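Local coordinates for glycosylation Associate Protein 1 (Streptococcus agalactiae serotype V, PDB 6OYC) that probably works in the accessory Sec system as part of a three-protein, sugar-binding complex linked to glycosylation and secretion, at residues Arg316-Asp325 and Asn346-Glu357. Residues are numbered along the deposited sequence; the frame is centred on the assembly and turned at random.
Sequences RDLEIYFVVD and NNDIKVTFVSYE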
loop_
_atom_site.group_PDB
_atom_site.type_symbol
_atom_site.label_atom_id
_atom_site.label_comp_id
_atom_site.label_asym_id
_atom_site.label_seq_id
_atom_site.Cartn_x
_atom_site.Cartn_y
_atom_site.Cartn_z
ATOM N N ARG A 316 -18.124 -22.123 -13.449
ATOM C CA ARG A 316 -17.869 -22.749 -14.741
ATOM C C ARG A 316 -16.939 -21.893 -15.596
ATOM O O ARG A 316 -16.116 -22.435 -16.340
ATOM C CB ARG A 316 -19.187 -23.026 -15.476
ATOM C CG ARG A 316 -19.005 -23.550 -16.906
ATOM C CD ARG A 316 -20.317 -23.918 -17.592
ATOM N NE ARG A 316 -21.466 -23.209 -17.032
ATOM C CZ ARG A 316 -22.611 -23.010 -17.678
ATOM N NH1 ARG A 316 -22.762 -23.457 -18.920
ATOM N NH2 ARG A 316 -23.608 -22.361 -17.084
ATOM N N ASP A 317 -17.044 -20.571 -15.486
ATOM C CA ASP A 317 -16.146 -19.672 -16.200
ATOM C C ASP A 317 -14.697 -19.965 -15.825
ATOM O O ASP A 317 -14.392 -20.360 -14.699
ATOM C CB ASP A 317 -16.487 -18.218 -15.872
ATOM C CG ASP A 317 -17.796 -17.774 -16.503
ATOM O OD1 ASP A 317 -18.254 -18.458 -17.440
ATOM O OD2 ASP A 317 -18.371 -16.750 -16.071
ATOM N N LEU A 318 -13.800 -19.808 -16.794
ATOM C CA LEU A 318 -12.356 -19.937 -16.565
ATOM C C LEU A 318 -11.770 -18.548 -16.823
ATOM O O LEU A 318 -11.370 -18.226 -17.948
ATOM C CB LEU A 318 -11.721 -20.995 -17.459
ATOM C CG LEU A 318 -12.138 -22.449 -17.234
ATOM C CD1 LEU A 318 -11.745 -23.294 -18.428
ATOM C CD2 LEU A 318 -11.511 -23.007 -15.974
ATOM N N GLU A 319 -11.747 -17.716 -15.783
ATOM C CA GLU A 319 -11.485 -16.296 -15.956
ATOM C C GLU A 319 -9.988 -16.017 -15.886
ATOM O O GLU A 319 -9.321 -16.362 -14.894
ATOM C CB GLU A 319 -12.236 -15.473 -14.915
ATOM C CG GLU A 319 -12.261 -13.984 -15.242
ATOM C CD GLU A 319 -12.682 -13.123 -14.058
ATOM O OE1 GLU A 319 -12.438 -11.892 -14.108
ATOM O OE2 GLU A 319 -13.260 -13.672 -13.088
ATOM N N ILE A 320 -9.472 -15.396 -16.945
ATOM C CA ILE A 320 -8.077 -14.985 -17.039
ATOM C C ILE A 320 -7.978 -13.513 -16.657
ATOM O O ILE A 320 -8.695 -12.665 -17.210
ATOM C CB ILE A 320 -7.516 -15.216 -18.456
ATOM C CG1 ILE A 320 -7.630 -16.687 -18.857
ATOM C CG2 ILE A 320 -6.061 -14.730 -18.553
ATOM C CD1 ILE A 320 -6.945 -17.011 -20.156
ATOM N N TYR A 321 -7.066 -13.215 -15.738
ATOM C CA TYR A 321 -6.789 -11.863 -15.254
ATOM C C TYR A 321 -5.506 -11.383 -15.929
ATOM O O TYR A 321 -4.412 -11.821 -15.562
ATOM C CB TYR A 321 -6.655 -11.914 -13.728
ATOM C CG TYR A 321 -6.455 -10.623 -12.947
ATOM C CD1 TYR A 321 -5.181 -10.069 -12.776
ATOM C CD2 TYR A 321 -7.523 -10.011 -12.293
ATOM C CE1 TYR A 321 -5.004 -8.904 -12.024
ATOM C CE2 TYR A 321 -7.346 -8.855 -11.537
ATOM C CZ TYR A 321 -6.088 -8.304 -11.415
ATOM O OH TYR A 321 -5.899 -7.159 -10.676
ATOM N N PHE A 322 -5.629 -10.496 -16.924
ATOM C CA PHE A 322 -4.540 -10.186 -17.860
ATOM C C PHE A 322 -4.065 -8.746 -17.687
ATOM O O PHE A 322 -4.743 -7.799 -18.119
ATOM C CB PHE A 322 -4.994 -10.434 -19.298
ATOM C CG PHE A 322 -3.865 -10.526 -20.310
ATOM C CD1 PHE A 322 -3.049 -9.435 -20.582
ATOM C CD2 PHE A 322 -3.658 -11.697 -21.034
ATOM C CE1 PHE A 322 -2.038 -9.518 -21.546
ATOM C CE2 PHE A 322 -2.638 -11.785 -22.001
ATOM C CZ PHE A 322 -1.830 -10.695 -22.245
ATOM N N VAL A 323 -2.880 -8.585 -17.105
ATOM C CA VAL A 323 -2.325 -7.257 -16.858
ATOM C C VAL A 323 -1.775 -6.706 -18.164
ATOM O O VAL A 323 -0.940 -7.347 -18.808
ATOM C CB VAL A 323 -1.233 -7.313 -15.772
ATOM C CG1 VAL A 323 -0.531 -5.938 -15.603
ATOM C CG2 VAL A 323 -1.829 -7.773 -14.445
ATOM N N VAL A 324 -2.231 -5.511 -18.559
ATOM C CA VAL A 324 -1.796 -4.925 -19.830
ATOM C C VAL A 324 -0.760 -3.808 -19.667
ATOM O O VAL A 324 -0.146 -3.404 -20.668
ATOM C CB VAL A 324 -3.006 -4.422 -20.648
ATOM C CG1 VAL A 324 -3.943 -5.590 -20.966
ATOM C CG2 VAL A 324 -3.743 -3.297 -19.897
ATOM N N ASP A 325 -0.514 -3.331 -18.445
ATOM C CA ASP A 325 0.481 -2.286 -18.207
ATOM C C ASP A 325 1.872 -2.689 -18.693
ATOM O O ASP A 325 2.281 -3.849 -18.606
ATOM C CB ASP A 325 0.558 -1.949 -16.715
ATOM C CG ASP A 325 -0.714 -1.325 -16.202
ATOM O OD1 ASP A 325 -1.329 -0.510 -16.930
ATOM O OD2 ASP A 325 -1.122 -1.674 -15.085
ATOM N N ASN A 346 -12.191 -22.967 -26.611
ATOM C CA ASN A 346 -12.701 -23.164 -25.249
ATOM C C ASN A 346 -13.635 -22.004 -24.894
ATOM O O ASN A 346 -13.169 -20.927 -24.508
ATOM C CB ASN A 346 -11.564 -23.284 -24.256
ATOM C CG ASN A 346 -12.038 -23.725 -22.890
ATOM O OD1 ASN A 346 -13.181 -23.482 -22.509
ATOM N ND2 ASN A 346 -11.160 -24.384 -22.142
ATOM N N ASN A 347 -14.946 -22.260 -24.989
ATOM C CA ASN A 347 -15.987 -21.258 -24.777
ATOM C C ASN A 347 -16.118 -20.813 -23.322
ATOM O O ASN A 347 -16.824 -19.832 -23.056
ATOM C CB ASN A 347 -17.334 -21.806 -25.269
ATOM C CG ASN A 347 -17.478 -23.301 -25.025
ATOM O OD1 ASN A 347 -17.777 -23.734 -23.911
ATOM N ND2 ASN A 347 -17.260 -24.097 -26.067
ATOM N N ASP A 348 -15.476 -21.506 -22.380
ATOM C CA ASP A 348 -15.557 -21.135 -20.974
ATOM C C ASP A 348 -14.501 -20.109 -20.566
ATOM O O ASP A 348 -14.637 -19.484 -19.507
ATOM C CB ASP A 348 -15.454 -22.390 -20.098
ATOM C CG ASP A 348 -16.720 -23.244 -20.151
ATOM O OD1 ASP A 348 -17.759 -22.750 -20.632
ATOM O OD2 ASP A 348 -16.678 -24.411 -19.724
ATOM N N ILE A 349 -13.471 -19.904 -21.390
ATOM C CA ILE A 349 -12.437 -18.924 -21.084
ATOM C C ILE A 349 -12.987 -17.520 -21.284
ATOM O O ILE A 349 -13.634 -17.227 -22.299
ATOM C CB ILE A 349 -11.200 -19.159 -21.958
ATOM C CG1 ILE A 349 -10.498 -20.451 -21.547
ATOM C CG2 ILE A 349 -10.258 -17.981 -21.862
ATOM C CD1 ILE A 349 -9.429 -20.877 -22.508
ATOM N N LYS A 350 -12.762 -16.657 -20.295
ATOM C CA LYS A 350 -13.048 -15.235 -20.381
ATOM C C LYS A 350 -11.788 -14.475 -19.991
ATOM O O LYS A 350 -10.981 -14.965 -19.198
ATOM C CB LYS A 350 -14.216 -14.852 -19.476
ATOM C CG LYS A 350 -15.469 -15.683 -19.742
ATOM C CD LYS A 350 -16.678 -15.139 -18.997
ATOM C CE LYS A 350 -17.963 -15.868 -19.383
ATOM N NZ LYS A 350 -19.114 -15.416 -18.546
ATOM N N VAL A 351 -11.602 -13.285 -20.556
ATOM C CA VAL A 351 -10.402 -12.501 -20.283
ATOM C C VAL A 351 -10.807 -11.158 -19.688
ATOM O O VAL A 351 -11.580 -10.404 -20.293
ATOM C CB VAL A 351 -9.529 -12.308 -21.537
ATOM C CG1 VAL A 351 -8.296 -11.431 -21.199
ATOM C CG2 VAL A 351 -9.087 -13.658 -22.105
ATOM N N THR A 352 -10.287 -10.861 -18.505
ATOM C CA THR A 352 -10.379 -9.521 -17.931
ATOM C C THR A 352 -9.039 -8.822 -18.109
ATOM O O THR A 352 -8.042 -9.208 -17.481
ATOM C CB THR A 352 -10.742 -9.558 -16.451
ATOM O OG1 THR A 352 -11.950 -10.295 -16.267
ATOM C CG2 THR A 352 -10.900 -8.135 -15.916
ATOM N N PHE A 353 -9.028 -7.782 -18.942
ATOM C CA PHE A 353 -7.860 -6.920 -19.077
ATOM C C PHE A 353 -7.783 -5.951 -17.903
ATOM O O PHE A 353 -8.770 -5.293 -17.550
ATOM C CB PHE A 353 -7.899 -6.152 -20.392
ATOM C CG PHE A 353 -7.847 -7.035 -21.593
ATOM C CD1 PHE A 353 -6.720 -7.809 -21.844
ATOM C CD2 PHE A 353 -8.942 -7.133 -22.447
ATOM C CE1 PHE A 353 -6.670 -8.640 -22.946
ATOM C CE2 PHE A 353 -8.908 -7.966 -23.550
ATOM C CZ PHE A 353 -7.773 -8.717 -23.811
ATOM N N VAL A 354 -6.603 -5.867 -17.307
ATOM C CA VAL A 354 -6.397 -5.156 -16.054
ATOM C C VAL A 354 -5.353 -4.074 -16.286
ATOM O O VAL A 354 -4.239 -4.363 -16.744
ATOM C CB VAL A 354 -5.961 -6.120 -14.943
ATOM C CG1 VAL A 354 -5.666 -5.366 -13.610
ATOM C CG2 VAL A 354 -7.030 -7.192 -14.772
ATOM N N SER A 355 -5.717 -2.829 -15.990
ATOM C CA SER A 355 -4.791 -1.706 -16.034
ATOM C C SER A 355 -4.721 -1.089 -14.647
ATOM O O SER A 355 -5.751 -0.684 -14.086
ATOM C CB SER A 355 -5.227 -0.664 -17.065
ATOM O OG SER A 355 -4.503 0.538 -16.895
ATOM N N TYR A 356 -3.514 -1.025 -14.098
ATOM C CA TYR A 356 -3.272 -0.366 -12.829
ATOM C C TYR A 356 -2.870 1.100 -12.999
ATOM O O TYR A 356 -2.635 1.781 -11.997
ATOM C CB TYR A 356 -2.192 -1.119 -12.042
ATOM C CG TYR A 356 -2.518 -2.563 -11.672
ATOM C CD1 TYR A 356 -3.674 -2.885 -10.955
ATOM C CD2 TYR A 356 -1.643 -3.605 -12.014
ATOM C CE1 TYR A 356 -3.959 -4.197 -10.615
ATOM C CE2 TYR A 356 -1.918 -4.928 -11.662
ATOM C CZ TYR A 356 -3.080 -5.213 -10.970
ATOM O OH TYR A 356 -3.360 -6.516 -10.620
ATOM N N GLU A 357 -2.817 1.608 -14.228
ATOM C CA GLU A 357 -2.382 2.982 -14.454
ATOM C C GLU A 357 -3.433 3.959 -13.943
ATOM O O GLU A 357 -4.579 3.943 -14.403
ATOM C CB GLU A 357 -2.120 3.225 -15.939
ATOM C CG GLU A 357 -1.722 4.671 -16.224
ATOM C CD GLU A 357 -0.607 5.167 -15.290
ATOM O OE1 GLU A 357 0.391 4.453 -15.100
ATOM O OE2 GLU A 357 -0.723 6.277 -14.732
#
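Strands 318-323 and 349-354 run parallel, Leu318 beside Ile349 through Val323 beside Val354, joined by seven backbone hydrogen bonds from Leu318 N to Asp348 O at one end to Val324 N to Val354 O at the other. The face carrying Glu319, Lys350, Tyr321, Thr352 and Val354 passes from charged and polar groups at the start of the strands to rings and aliphatic carbons at their ends. Lys350 stretches its extended chain back to Asp317, where NZ meets OD2 at 2.9 Å from above the carboxylate plane in a salt bridge. Next along, Thr352 OG1 donates to Glu319 OE1 (2.7 Å) on the anti side of the carboxylate; the same oxygen is paired with Arg420, which probably favours a charged Glu319. With CG anti to its backbone N (chi1 -176°), Tyr321 reaches across to lay its ring over Val354, whose CG2 sits 3.5 Å from the ring centroid, almost on the normal, in a CH-pi contact. The Tyr356 hydroxyl comes in at the edge of that ring, and the two OH atoms share a hydrogen bond of 2.6 Å. Tyr356 OH also bonds Thr438, while Val354 CG1 lies over a face of the Tyr356 ring toward its rim. The other face is apolar: Ile320 CD1 meets Ile349 CG2, and Phe353 turns an edge toward the face of Phe322 in an offset edge-to-face pair, planes at 68°. Phe353 also takes Val324 CG1 against its CD1 at 3.7 Å. Beyond the strand ends, Asp325 uses the syn lone pair of OD2 to receive Tyr356 N at 2.7 Å, which ties the loop after strand 318-323 to the loop after strand 349-354. Helix 329-344 packs on the apolar face, touching Phe322, Ile349, Val351 and Phe353, with helix 360-375 beside it at Val324 and Phe353; the former completes a beta-alpha-beta crossover in a six-stranded parallel sheet, consistent with one Rossmann-like domain of a GT-B fold.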